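Local structure of RabGDI protein (Plasmodium falciparum 3D7, 3P1W) at residues 158-163 against 203-208; 168-173 against 197-202; 281-284 against 290-293; 275-280 against 297-302. The protein probably acts as a Rab GDP-dissociation inhibitor, binding GDP-loaded Rab GTPases and slowing the release of their nucleotide. All blocks are in the same frame, centred on the assembly; numbering follows the deposited sequence.

Interaction 1. Residues 158-163 against 203-208; sequences LMEKNR and QLTIDF
At the N-terminal end of helix 203-213, Thr205 in the first turn is met by Glu160, which reaches over from helix 158-173. The two side chains approach from opposite directions, and Thr205 OG1 donates a very short hydrogen bond to Glu160 OE1, 2.5 Å away. The glutamate bridges backbones whose nearest CA atoms, those of Glu160 and Thr205, are 8.3 Å apart: its CG lies anti to the backbone N (chi1 -173°), and the chain then bends at chi2 to bring the carboxylate across. Threonine suits the other end because it pairs a short hydroxyl, which bonds OE1, with an otherwise apolar side chain that packs against Leu156 and Cys164. That same carboxylate oxygen also accepts from the backbone N of Cys202, the N-cap residue of helix 203-213.

The second oxygen is held from within the glutamate's own helix. Arg163, one turn on, grips Glu160 OE2 side-on, with NE at 3.0 Å and NH2 at 3.1 Å, a salt bridge in which the acceptor sits 20° out of the guanidinium plane. With both oxygens engaged, the buried carboxylate is fixed in rotation, and the arginine and the helix start would probably favour its ionised form. The arrangement is that of a carboxylate from one helix serving the N-terminal turn of another, here within the helical domain characteristic of Rab GDIs.

Interaction 2. Residues 168-173 against 197-202; sequences YQYVSE and KHFNLC
The ring of Phe199 meets Tyr170 at its edge, near its own plane, while His198 CD2 lies over one of its faces, 3.9 Å from the plane and nearer the ring's margin than its centre. Phe167, from the same helix as Tyr170, makes an edge-to-face pair with Phe199. Seen from the tyrosine, the approach is oblique: the ring centroids of Tyr170 and Phe199 stand 5.2 Å apart with planes at 51°, a geometry that is neither a parallel stack nor a T.

Phe199 leads with its far end. CZ lies 3.4 Å from both CG and CB of Tyr170, so it presses on the root of the tyrosine rather than on its hydroxyl end, and CE1 comes to 3.7 Å from Tyr170 CD2. Tyr170 receives it there because its CG stands anti to the backbone N (chi1 179°), swinging the ring off helix 158-173 toward the end of helix 192-198. Asn200, just beyond, adopts the positive phi of a Schellman motif, a conformation asparagine tolerates well, and the chain turns away past the phenylalanine.

Tyrosine suits its place by serving two purposes: its carbon skeleton packs on Phe199, and its OH is hydrogen-bonded to the backbone O of Trp182. The contact itself is apolar and depends on dispersion and close carbon fit; the hydroxyl bond adds a directional restraint that it lacks.

Interaction 3. Residues 281-284 against 290-293; sequences DFVF and VCGI
Val283 sits opposite Cys291 and Gly292 in a classic beta bulge of the hairpin formed by strands 279-284 and 290-295. Its CB lies beside the glycine backbone, 3.8 Å from Gly292 O. From there the branches part: CG1, anti to the backbone N (chi1 -173°), runs to Cys291 SG at 3.6 Å, whereas CG2 stays alongside the glycine, 3.9 Å from Gly292 C. A beta-branched residue can thus cover both bulge positions at once. Glycine suits the second position, having only backbone to offer beside the valine, and the slim cysteine at the first lets its sulfur turn toward CG1.

The backbone pattern defines the bulge. Val283 N bonds almost straight to Gly292 O at 2.9 Å (176°), while Val283 O takes two donors, Cys291 N at 2.9 Å and, weakly, Gly292 N at 3.3 Å. One extra residue is thereby absorbed in strand 290-295, and the pairing shifts so that Phe284 is paired with Val290, their side chains diverging.

Phe282 and Ile293 form a non-hydrogen-bonded pair on the other side of the sheet. There Phe282 packs on Leu26 of strand 20-26, Val306 of strand 305-308 and Ile427 of strand 427-429, and Ile293 on Ile24, so large apolar side chains join the hairpin to the Rossmann-like core of the GDI. Phe282 meets both hairpin partners through one corner of its ring: CD1 lies 4.0 Å from Val290 CG2, which sits at the ring edge near its plane, and 4.1 Å from Ile293 CG2.

Interaction 4. Residues 275-280 against 297-302; sequences LNKNVV and DGEIAY
Lys277 and Glu299 meet in a salt bridge at the surface: Lys277 NZ donates to Glu299 OE1 at 2.8 Å, and OE1 accepts through its syn lone pair, on the side of the other carboxylate oxygen. The two side chains cross at about a right angle, and the aliphatic part of the lysine also comes near the acid, with CE 3.5 Å from Glu299 OE1 and CD 3.9 Å from Glu299 OE2. Long side chains suit both places, because they span the distance between two loops that share no backbone pairing here. The lysine chain folds at chi2 (-63°) instead of running straight out, while the glutamate is extended beyond CG and reaches toward it.

In the next shell, Ser295 OG is hydrogen-bonded to Glu299 OE2, so each carboxylate oxygen has its own partner and the group is restrained in its rotation. The same serine oxygen is bonded to Asp297 N, tying the acid to the turn it belongs to. Asp297 adds a second negative charge nearby, its OD2 5.6 Å from Lys277 NZ, which would probably help hold the ammonium group there without direct contact. Gly298 completes the turn that carries Glu299, with a positive phi that is easy for glycine.

Further out, backbone bonds join Lys277 to Asp50 and Asn278 to Ser296. Because Ser295 ends strand 290-295, the salt bridge lies at the end of that strand, linking the chain entering strand 279-284 with the turn that leads into strand 300-303, on either side of that middle strand.

Following the chain from the N terminus, helix 158-173 comes first and supplies one side of both helical contacts. Interaction 2 closes a loop back onto its later turns, and interaction 1, formed a few residues further on by helix 203-213, closes a longer loop, of 39 intervening residues against 23, that encloses it; the two touch where Glu160 bonds Cys202. Far across the molecule, on the opposite side of the chain's centre, the pattern recurs in strands. Interaction 3 closes the tight hairpin 279-284/290-295, and interaction 4 encloses it with a wider loop reaching strand 300-303, joined through the bond between Ile293 and Ala301. One pair thus ties helices together, the other an antiparallel meander; the pairs follow in series and do not cross.

Interaction 1. Residues 158-163 against 203-208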
loop_
_atom_site.group_PDB
_atom_site.type_symbol
_atom_site.label_atom_id
_atom_site.label_comp_id
_atom_site.label_asym_id
_atom_site.label_seq_id
_atom_site.Cartn_x
_atom_site.Cartn_y
_atom_site.Cartn_z
ATOM N N LEU A 158 -3.482 -32.909 -4.483
ATOM C CA LEU A 158 -2.456 -33.730 -3.836
ATOM C C LEU A 158 -1.131 -33.735 -4.600
ATOM O O LEU A 158 -0.070 -33.673 -3.993
ATOM C CB LEU A 158 -2.951 -35.178 -3.666
ATOM C CG LEU A 158 -2.222 -36.017 -2.612
ATOM C CD1 LEU A 158 -2.402 -35.413 -1.227
ATOM C CD2 LEU A 158 -2.712 -37.470 -2.635
ATOM N N MET A 159 -0.458 -33.901 -5.583
ATOM C CA MET A 159 0.231 -33.922 -6.863
ATOM C C MET A 159 0.692 -32.503 -7.153
ATOM O O MET A 159 1.890 -32.265 -7.257
ATOM C CB MET A 159 -0.673 -34.437 -7.984
ATOM N N GLU A 160 -0.242 -31.551 -7.259
ATOM C CA GLU A 160 0.163 -30.148 -7.411
ATOM C C GLU A 160 0.949 -29.684 -6.185
ATOM O O GLU A 160 1.845 -28.851 -6.299
ATOM C CB GLU A 160 -1.054 -29.250 -7.658
ATOM C CG GLU A 160 -0.710 -27.796 -7.994
ATOM C CD GLU A 160 -0.204 -27.591 -9.411
ATOM O OE1 GLU A 160 0.047 -26.417 -9.764
ATOM O OE2 GLU A 160 -0.039 -28.585 -10.168
ATOM N N LYS A 161 0.639 -30.252 -5.024
ATOM C CA LYS A 161 1.365 -29.943 -3.796
ATOM C C LYS A 161 2.856 -30.235 -3.939
ATOM O O LYS A 161 3.691 -29.411 -3.569
ATOM C CB LYS A 161 0.773 -30.722 -2.620
ATOM C CG LYS A 161 -0.643 -30.281 -2.285
ATOM C CD LYS A 161 -1.306 -31.100 -1.199
ATOM C CE LYS A 161 -2.745 -30.619 -0.987
ATOM N NZ LYS A 161 -3.137 -30.611 0.434
ATOM N N ASN A 162 3.176 -31.405 -4.488
ATOM C CA ASN A 162 4.566 -31.815 -4.690
ATOM C C ASN A 162 5.247 -30.874 -5.676
ATOM O O ASN A 162 6.378 -30.452 -5.461
ATOM C CB ASN A 162 4.669 -33.262 -5.230
ATOM C CG ASN A 162 4.068 -34.303 -4.294
ATOM O OD1 ASN A 162 4.773 -35.188 -3.805
ATOM N ND2 ASN A 162 2.753 -34.234 -4.075
ATOM N N ARG A 163 4.546 -30.558 -6.760
ATOM C CA ARG A 163 5.074 -29.673 -7.796
ATOM C C ARG A 163 5.382 -28.281 -7.225
ATOM O O ARG A 163 6.454 -27.730 -7.467
ATOM C CB ARG A 163 4.095 -29.578 -8.979
ATOM C CG ARG A 163 3.841 -30.915 -9.657
ATOM C CD ARG A 163 3.348 -30.793 -11.101
ATOM N NE ARG A 163 1.895 -30.631 -11.220
ATOM C CZ ARG A 163 1.018 -31.618 -11.422
ATOM N NH1 ARG A 163 1.407 -32.886 -11.503
ATOM N NH2 ARG A 163 -0.279 -31.336 -11.526
ATOM N N GLN A 203 -3.089 -23.458 -13.501
ATOM C CA GLN A 203 -3.492 -22.071 -13.600
ATOM C C GLN A 203 -3.797 -21.448 -12.235
ATOM O O GLN A 203 -3.333 -20.351 -11.951
ATOM C CB GLN A 203 -4.690 -21.908 -14.556
ATOM C CG GLN A 203 -5.140 -20.456 -14.779
ATOM C CD GLN A 203 -3.972 -19.502 -15.055
ATOM O OE1 GLN A 203 -3.055 -19.838 -15.812
ATOM N NE2 GLN A 203 -4.000 -18.314 -14.434
ATOM N N LEU A 204 -4.561 -22.147 -11.399
ATOM C CA LEU A 204 -4.874 -21.667 -10.059
ATOM C C LEU A 204 -3.612 -21.466 -9.222
ATOM O O LEU A 204 -3.519 -20.510 -8.442
ATOM C CB LEU A 204 -5.861 -22.621 -9.365
ATOM C CG LEU A 204 -7.299 -22.557 -9.905
ATOM C CD1 LEU A 204 -8.136 -23.764 -9.406
ATOM C CD2 LEU A 204 -7.966 -21.220 -9.565
ATOM N N THR A 205 -2.607 -22.320 -9.416
ATOM C CA THR A 205 -1.324 -22.138 -8.723
ATOM C C THR A 205 -0.632 -20.866 -9.179
ATOM O O THR A 205 -0.166 -20.078 -8.352
ATOM C CB THR A 205 -0.383 -23.325 -8.950
ATOM O OG1 THR A 205 -1.085 -24.520 -8.631
ATOM C CG2 THR A 205 0.874 -23.213 -8.066
ATOM N N ILE A 206 -0.584 -20.683 -10.496
ATOM C CA ILE A 206 -0.042 -19.483 -11.132
ATOM C C ILE A 206 -0.766 -18.234 -10.611
ATOM O O ILE A 206 -0.136 -17.210 -10.312
ATOM C CB ILE A 206 -0.140 -19.583 -12.680
ATOM C CG1 ILE A 206 0.858 -20.635 -13.196
ATOM C CG2 ILE A 206 0.147 -18.234 -13.336
ATOM C CD1 ILE A 206 0.587 -21.155 -14.614
ATOM N N ASP A 207 -2.083 -18.344 -10.478
ATOM C CA ASP A 207 -2.891 -17.253 -9.947
ATOM C C ASP A 207 -2.427 -16.757 -8.593
ATOM O O ASP A 207 -2.207 -15.547 -8.435
ATOM C CB ASP A 207 -4.350 -17.673 -9.824
ATOM C CG ASP A 207 -5.012 -17.872 -11.155
ATOM O OD1 ASP A 207 -4.430 -17.443 -12.178
ATOM O OD2 ASP A 207 -6.119 -18.479 -11.160
ATOM N N PHE A 208 -2.300 -17.645 -7.600
ATOM C CA PHE A 208 -1.921 -17.158 -6.262
ATOM C C PHE A 208 -0.437 -16.830 -6.191
ATOM O O PHE A 208 -0.038 -15.914 -5.464
ATOM C CB PHE A 208 -2.373 -18.076 -5.108
ATOM C CG PHE A 208 -1.477 -19.275 -4.861
ATOM C CD1 PHE A 208 -0.266 -19.129 -4.201
ATOM C CD2 PHE A 208 -1.883 -20.546 -5.238
ATOM C CE1 PHE A 208 0.547 -20.235 -3.957
ATOM C CE2 PHE A 208 -1.078 -21.651 -4.995
ATOM C CZ PHE A 208 0.135 -21.494 -4.361
#

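Interaction 2. Residues 168-173 against 197-202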
loop_
_atom_site.group_PDB
_atom_site.type_symbol
_atom_site.label_atom_id
_atom_site.label_comp_id
_atom_site.label_asym_id
_atom_site.label_seq_id
_atom_site.Cartn_x
_atom_site.Cartn_y
_atom_site.Cartn_z
ATOM N N TYR A 168 9.071 -24.059 -4.898
ATOM C CA TYR A 168 9.593 -23.279 -3.781
ATOM C C TYR A 168 11.027 -23.670 -3.409
ATOM O O TYR A 168 11.836 -22.811 -3.083
ATOM C CB TYR A 168 8.677 -23.373 -2.566
ATOM C CG TYR A 168 7.481 -22.422 -2.597
ATOM C CD1 TYR A 168 7.336 -21.438 -3.581
ATOM C CD2 TYR A 168 6.537 -22.465 -1.598
ATOM C CE1 TYR A 168 6.242 -20.558 -3.567
ATOM C CE2 TYR A 168 5.458 -21.609 -1.577
ATOM C CZ TYR A 168 5.305 -20.653 -2.551
ATOM O OH TYR A 168 4.203 -19.797 -2.491
ATOM N N GLN A 169 11.334 -24.959 -3.448
ATOM C CA GLN A 169 12.710 -25.406 -3.221
ATOM C C GLN A 169 13.661 -24.763 -4.230
ATOM O O GLN A 169 14.682 -24.197 -3.845
ATOM C CB GLN A 169 12.805 -26.935 -3.249
ATOM C CG GLN A 169 12.229 -27.590 -2.010
ATOM C CD GLN A 169 12.288 -29.104 -2.071
ATOM O OE1 GLN A 169 12.887 -29.672 -2.979
ATOM N NE2 GLN A 169 11.665 -29.762 -1.106
ATOM N N TYR A 170 13.296 -24.819 -5.507
ATOM C CA TYR A 170 14.077 -24.173 -6.571
ATOM C C TYR A 170 14.310 -22.687 -6.311
ATOM O O TYR A 170 15.451 -22.223 -6.356
ATOM C CB TYR A 170 13.381 -24.352 -7.924
ATOM C CG TYR A 170 14.096 -23.701 -9.104
ATOM C CD1 TYR A 170 15.279 -24.239 -9.618
ATOM C CD2 TYR A 170 13.559 -22.588 -9.735
ATOM C CE1 TYR A 170 15.923 -23.650 -10.719
ATOM C CE2 TYR A 170 14.188 -21.994 -10.826
ATOM C CZ TYR A 170 15.370 -22.535 -11.319
ATOM O OH TYR A 170 15.973 -21.927 -12.402
ATOM N N VAL A 171 13.233 -21.941 -6.039
ATOM C CA VAL A 171 13.349 -20.494 -5.830
ATOM C C VAL A 171 14.199 -20.191 -4.597
ATOM O O VAL A 171 14.995 -19.256 -4.591
ATOM C CB VAL A 171 11.954 -19.822 -5.664
ATOM C CG1 VAL A 171 12.108 -18.325 -5.409
ATOM C CG2 VAL A 171 11.102 -20.068 -6.894
ATOM N N SER A 172 14.025 -20.999 -3.556
ATOM C CA SER A 172 14.754 -20.817 -2.309
ATOM C C SER A 172 16.283 -20.862 -2.517
ATOM O O SER A 172 17.025 -20.181 -1.807
ATOM C CB SER A 172 14.330 -21.893 -1.312
ATOM O OG SER A 172 14.848 -21.632 -0.027
ATOM N N GLU A 173 16.740 -21.633 -3.502
ATOM C CA GLU A 173 18.182 -21.748 -3.803
ATOM C C GLU A 173 18.631 -20.976 -5.043
ATOM O O GLU A 173 19.820 -20.929 -5.355
ATOM C CB GLU A 173 18.543 -23.208 -3.960
ATOM C CG GLU A 173 18.424 -23.965 -2.663
ATOM C CD GLU A 173 19.056 -25.318 -2.750
ATOM O OE1 GLU A 173 20.287 -25.390 -2.983
ATOM O OE2 GLU A 173 18.322 -26.313 -2.587
ATOM N N LYS A 197 5.700 -23.563 -16.513
ATOM C CA LYS A 197 5.523 -24.767 -17.343
ATOM C C LYS A 197 6.605 -25.814 -17.109
ATOM O O LYS A 197 6.329 -27.008 -17.207
ATOM C CB LYS A 197 5.478 -24.403 -18.839
ATOM C CG LYS A 197 4.185 -23.700 -19.259
ATOM C CD LYS A 197 4.250 -23.192 -20.709
ATOM N N HIS A 198 7.825 -25.378 -16.798
ATOM C CA HIS A 198 8.894 -26.318 -16.470
ATOM C C HIS A 198 8.534 -27.111 -15.214
ATOM O O HIS A 198 8.778 -28.310 -15.155
ATOM C CB HIS A 198 10.250 -25.628 -16.281
ATOM C CG HIS A 198 11.335 -26.563 -15.839
ATOM N ND1 HIS A 198 12.005 -27.392 -16.717
ATOM C CD2 HIS A 198 11.842 -26.826 -14.611
ATOM C CE1 HIS A 198 12.887 -28.114 -16.049
ATOM N NE2 HIS A 198 12.805 -27.798 -14.770
ATOM N N PHE A 199 7.935 -26.443 -14.224
ATOM C CA PHE A 199 7.492 -27.145 -13.011
ATOM C C PHE A 199 6.084 -27.727 -13.143
ATOM O O PHE A 199 5.577 -28.327 -12.201
ATOM C CB PHE A 199 7.589 -26.229 -11.793
ATOM C CG PHE A 199 8.996 -25.952 -11.371
ATOM C CD1 PHE A 199 9.664 -24.832 -11.832
ATOM C CD2 PHE A 199 9.659 -26.834 -10.534
ATOM C CE1 PHE A 199 10.981 -24.579 -11.452
ATOM C CE2 PHE A 199 10.977 -26.597 -10.155
ATOM C CZ PHE A 199 11.640 -25.465 -10.616
ATOM N N ASN A 200 5.472 -27.563 -14.315
ATOM C CA ASN A 200 4.136 -28.080 -14.597
ATOM C C ASN A 200 3.083 -27.591 -13.582
ATOM O O ASN A 200 2.209 -28.354 -13.156
ATOM C CB ASN A 200 4.159 -29.616 -14.679
ATOM C CG ASN A 200 3.290 -30.158 -15.808
ATOM O OD1 ASN A 200 2.189 -29.661 -16.061
ATOM N ND2 ASN A 200 3.787 -31.171 -16.498
ATOM N N LEU A 201 3.180 -26.319 -13.195
ATOM C CA LEU A 201 2.189 -25.720 -12.285
ATOM C C LEU A 201 0.894 -25.382 -13.040
ATOM O O LEU A 201 0.951 -24.900 -14.166
ATOM C CB LEU A 201 2.771 -24.470 -11.620
ATOM C CG LEU A 201 4.032 -24.646 -10.766
ATOM C CD1 LEU A 201 4.385 -23.366 -10.038
ATOM C CD2 LEU A 201 3.903 -25.790 -9.755
ATOM N N CYS A 202 -0.266 -25.633 -12.414
ATOM C CA CYS A 202 -1.574 -25.316 -13.022
ATOM C C CYS A 202 -2.004 -23.840 -12.829
ATOM O O CYS A 202 -1.373 -23.094 -12.081
ATOM C CB CYS A 202 -2.658 -26.231 -12.455
ATOM S SG CYS A 202 -3.232 -25.749 -10.832
#

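Interaction 3. Residues 281-284 against 290-293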
loop_
_atom_site.group_PDB
_atom_site.type_symbol
_atom_site.label_atom_id
_atom_site.label_comp_id
_atom_site.label_asym_id
_atom_site.label_seq_id
_atom_site.Cartn_x
_atom_site.Cartn_y
_atom_site.Cartn_z
ATOM N N ASP A 281 -1.869 30.164 -4.419
ATOM C CA ASP A 281 -1.202 30.337 -5.716
ATOM C C ASP A 281 0.227 29.773 -5.812
ATOM O O ASP A 281 0.980 29.723 -4.816
ATOM C CB ASP A 281 -1.171 31.812 -6.097
ATOM C CG ASP A 281 -2.518 32.322 -6.582
ATOM O OD1 ASP A 281 -3.161 31.620 -7.414
ATOM O OD2 ASP A 281 -2.924 33.414 -6.119
ATOM N N PHE A 282 0.571 29.343 -7.027
ATOM C CA PHE A 282 1.943 29.132 -7.423
ATOM C C PHE A 282 2.451 30.402 -8.086
ATOM O O PHE A 282 1.692 31.089 -8.769
ATOM C CB PHE A 282 2.041 27.991 -8.426
ATOM C CG PHE A 282 1.724 26.641 -7.844
ATOM C CD1 PHE A 282 2.721 25.867 -7.274
ATOM C CD2 PHE A 282 0.439 26.152 -7.860
ATOM C CE1 PHE A 282 2.440 24.609 -6.738
ATOM C CE2 PHE A 282 0.152 24.894 -7.330
ATOM C CZ PHE A 282 1.154 24.133 -6.761
ATOM N N VAL A 283 3.725 30.708 -7.876
ATOM C CA VAL A 283 4.408 31.764 -8.606
ATOM C C VAL A 283 5.285 31.092 -9.662
ATOM O O VAL A 283 6.014 30.139 -9.358
ATOM C CB VAL A 283 5.258 32.634 -7.657
ATOM C CG1 VAL A 283 5.843 33.851 -8.402
ATOM C CG2 VAL A 283 4.425 33.071 -6.443
ATOM N N PHE A 284 5.168 31.562 -10.902
ATOM C CA PHE A 284 5.939 31.054 -12.038
ATOM C C PHE A 284 6.899 32.092 -12.599
ATOM O O PHE A 284 6.555 33.265 -12.683
ATOM C CB PHE A 284 4.986 30.639 -13.143
ATOM C CG PHE A 284 4.177 29.450 -12.799
ATOM C CD1 PHE A 284 4.777 28.201 -12.755
ATOM C CD2 PHE A 284 2.830 29.566 -12.480
ATOM C CE1 PHE A 284 4.054 27.079 -12.416
ATOM C CE2 PHE A 284 2.095 28.423 -12.134
ATOM C CZ PHE A 284 2.711 27.191 -12.109
ATOM N N VAL A 290 8.150 26.768 -11.762
ATOM C CA VAL A 290 7.777 27.200 -10.423
ATOM C C VAL A 290 8.961 27.919 -9.765
ATOM O O VAL A 290 10.113 27.508 -9.912
ATOM C CB VAL A 290 7.268 26.039 -9.535
ATOM C CG1 VAL A 290 8.424 25.131 -9.074
ATOM C CG2 VAL A 290 6.490 26.596 -8.336
ATOM N N CYS A 291 8.672 29.030 -9.097
ATOM C CA CYS A 291 9.693 29.756 -8.340
ATOM C C CYS A 291 9.204 30.128 -6.942
ATOM O O CYS A 291 10.000 30.546 -6.114
ATOM C CB CYS A 291 10.175 30.988 -9.115
ATOM S SG CYS A 291 8.943 32.252 -9.351
ATOM N N GLY A 292 7.916 29.948 -6.645
ATOM C CA GLY A 292 7.433 30.195 -5.284
ATOM C C GLY A 292 5.991 29.799 -5.029
ATOM O O GLY A 292 5.325 29.265 -5.922
ATOM N N ILE A 293 5.519 30.058 -3.807
ATOM C CA ILE A 293 4.103 29.831 -3.421
ATOM C C ILE A 293 3.592 30.951 -2.506
ATOM O O ILE A 293 4.374 31.563 -1.760
ATOM C CB ILE A 293 3.894 28.475 -2.713
ATOM C CG1 ILE A 293 4.759 28.375 -1.460
ATOM C CG2 ILE A 293 4.187 27.274 -3.665
ATOM C CD1 ILE A 293 3.992 27.949 -0.253
#

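Interaction 4. Residues 275-280 against 297-302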
loop_
_atom_site.group_PDB
_atom_site.type_symbol
_atom_site.label_atom_id
_atom_site.label_comp_id
_atom_site.label_asym_id
_atom_site.label_seq_id
_atom_site.Cartn_x
_atom_site.Cartn_y
_atom_site.Cartn_z
ATOM N N LEU A 275 0.706 22.968 9.647
ATOM C CA LEU A 275 -0.697 22.727 9.364
ATOM C C LEU A 275 -1.437 24.043 9.222
ATOM O O LEU A 275 -0.893 25.102 9.527
ATOM C CB LEU A 275 -1.325 21.890 10.482
ATOM C CG LEU A 275 -0.724 20.496 10.665
ATOM C CD1 LEU A 275 -1.259 19.851 11.940
ATOM C CD2 LEU A 275 -0.978 19.620 9.428
ATOM N N ASN A 276 -2.688 23.966 8.781
ATOM C CA ASN A 276 -3.557 25.142 8.645
ATOM C C ASN A 276 -2.979 26.252 7.769
ATOM O O ASN A 276 -3.240 27.452 8.008
ATOM C CB ASN A 276 -3.906 25.709 10.024
ATOM C CG ASN A 276 -4.563 24.692 10.912
ATOM O OD1 ASN A 276 -5.658 24.190 10.606
ATOM N ND2 ASN A 276 -3.905 24.374 12.021
ATOM N N LYS A 277 -2.207 25.858 6.756
ATOM C CA LYS A 277 -1.552 26.804 5.842
ATOM C C LYS A 277 -2.165 26.728 4.457
ATOM O O LYS A 277 -1.892 25.787 3.700
ATOM C CB LYS A 277 -0.056 26.512 5.759
ATOM C CG LYS A 277 0.727 26.917 6.999
ATOM C CD LYS A 277 0.683 28.425 7.243
ATOM C CE LYS A 277 1.606 28.831 8.376
ATOM N NZ LYS A 277 1.163 30.114 8.962
ATOM N N ASN A 278 -3.016 27.698 4.137
ATOM C CA ASN A 278 -3.788 27.664 2.899
ATOM C C ASN A 278 -3.106 28.350 1.706
ATOM O O ASN A 278 -3.151 29.569 1.546
ATOM C CB ASN A 278 -5.183 28.253 3.114
ATOM C CG ASN A 278 -6.149 27.884 1.987
ATOM O OD1 ASN A 278 -6.107 26.763 1.437
ATOM N ND2 ASN A 278 -7.025 28.817 1.641
ATOM N N VAL A 279 -2.500 27.534 0.865
ATOM C CA VAL A 279 -1.872 27.997 -0.356
ATOM C C VAL A 279 -2.959 28.418 -1.334
ATOM O O VAL A 279 -3.947 27.698 -1.521
ATOM C CB VAL A 279 -0.988 26.882 -0.931
ATOM C CG1 VAL A 279 -0.348 27.298 -2.241
ATOM C CG2 VAL A 279 0.065 26.517 0.091
ATOM N N VAL A 280 -2.818 29.610 -1.900
ATOM C CA VAL A 280 -3.789 30.107 -2.873
ATOM C C VAL A 280 -3.190 30.359 -4.262
ATOM O O VAL A 280 -3.943 30.716 -5.186
ATOM C CB VAL A 280 -4.532 31.378 -2.364
ATOM C CG1 VAL A 280 -5.153 31.103 -0.979
ATOM C CG2 VAL A 280 -3.618 32.621 -2.342
ATOM N N ASP A 297 -3.077 34.202 3.690
ATOM C CA ASP A 297 -2.671 35.054 4.799
ATOM C C ASP A 297 -1.453 35.906 4.429
ATOM O O ASP A 297 -0.723 36.388 5.312
ATOM C CB ASP A 297 -2.381 34.185 6.033
ATOM C CG ASP A 297 -3.615 33.460 6.529
ATOM O OD1 ASP A 297 -4.686 34.099 6.603
ATOM O OD2 ASP A 297 -3.528 32.259 6.842
ATOM N N GLY A 298 -1.246 36.116 3.131
ATOM C CA GLY A 298 -0.206 37.029 2.649
ATOM C C GLY A 298 1.210 36.574 2.959
ATOM O O GLY A 298 2.096 37.406 3.197
ATOM N N GLU A 299 1.418 35.253 2.996
ATOM C CA GLU A 299 2.753 34.691 3.161
ATOM C C GLU A 299 3.289 34.331 1.787
ATOM O O GLU A 299 2.538 33.880 0.930
ATOM C CB GLU A 299 2.724 33.450 4.048
ATOM C CG GLU A 299 2.158 33.699 5.442
ATOM C CD GLU A 299 1.512 32.465 6.044
ATOM O OE1 GLU A 299 1.941 32.070 7.148
ATOM O OE2 GLU A 299 0.581 31.894 5.416
ATOM N N ILE A 300 4.580 34.543 1.570
ATOM C CA ILE A 300 5.225 34.103 0.331
ATOM C C ILE A 300 6.580 33.448 0.632
ATOM O O ILE A 300 7.314 33.876 1.543
ATOM C CB ILE A 300 5.419 35.283 -0.654
ATOM C CG1 ILE A 300 5.827 34.767 -2.047
ATOM C CG2 ILE A 300 6.449 36.264 -0.102
ATOM C CD1 ILE A 300 5.935 35.854 -3.122
ATOM N N ALA A 301 6.913 32.419 -0.143
ATOM C CA ALA A 301 8.244 31.822 -0.108
ATOM C C ALA A 301 8.635 31.417 -1.517
ATOM O O ALA A 301 7.772 31.090 -2.346
ATOM C CB ALA A 301 8.278 30.609 0.825
ATOM N N TYR A 302 9.928 31.422 -1.783
ATOM C CA TYR A 302 10.444 31.047 -3.085
ATOM C C TYR A 302 11.060 29.648 -2.989
ATOM O O TYR A 302 11.412 29.194 -1.898
ATOM C CB TYR A 302 11.413 32.124 -3.594
ATOM C CG TYR A 302 10.685 33.406 -3.935
ATOM C CD1 TYR A 302 10.053 33.562 -5.170
ATOM C CD2 TYR A 302 10.578 34.442 -3.010
ATOM C CE1 TYR A 302 9.356 34.724 -5.486
ATOM C CE2 TYR A 302 9.886 35.614 -3.319
ATOM C CZ TYR A 302 9.279 35.742 -4.562
ATOM O OH TYR A 302 8.593 36.887 -4.883
#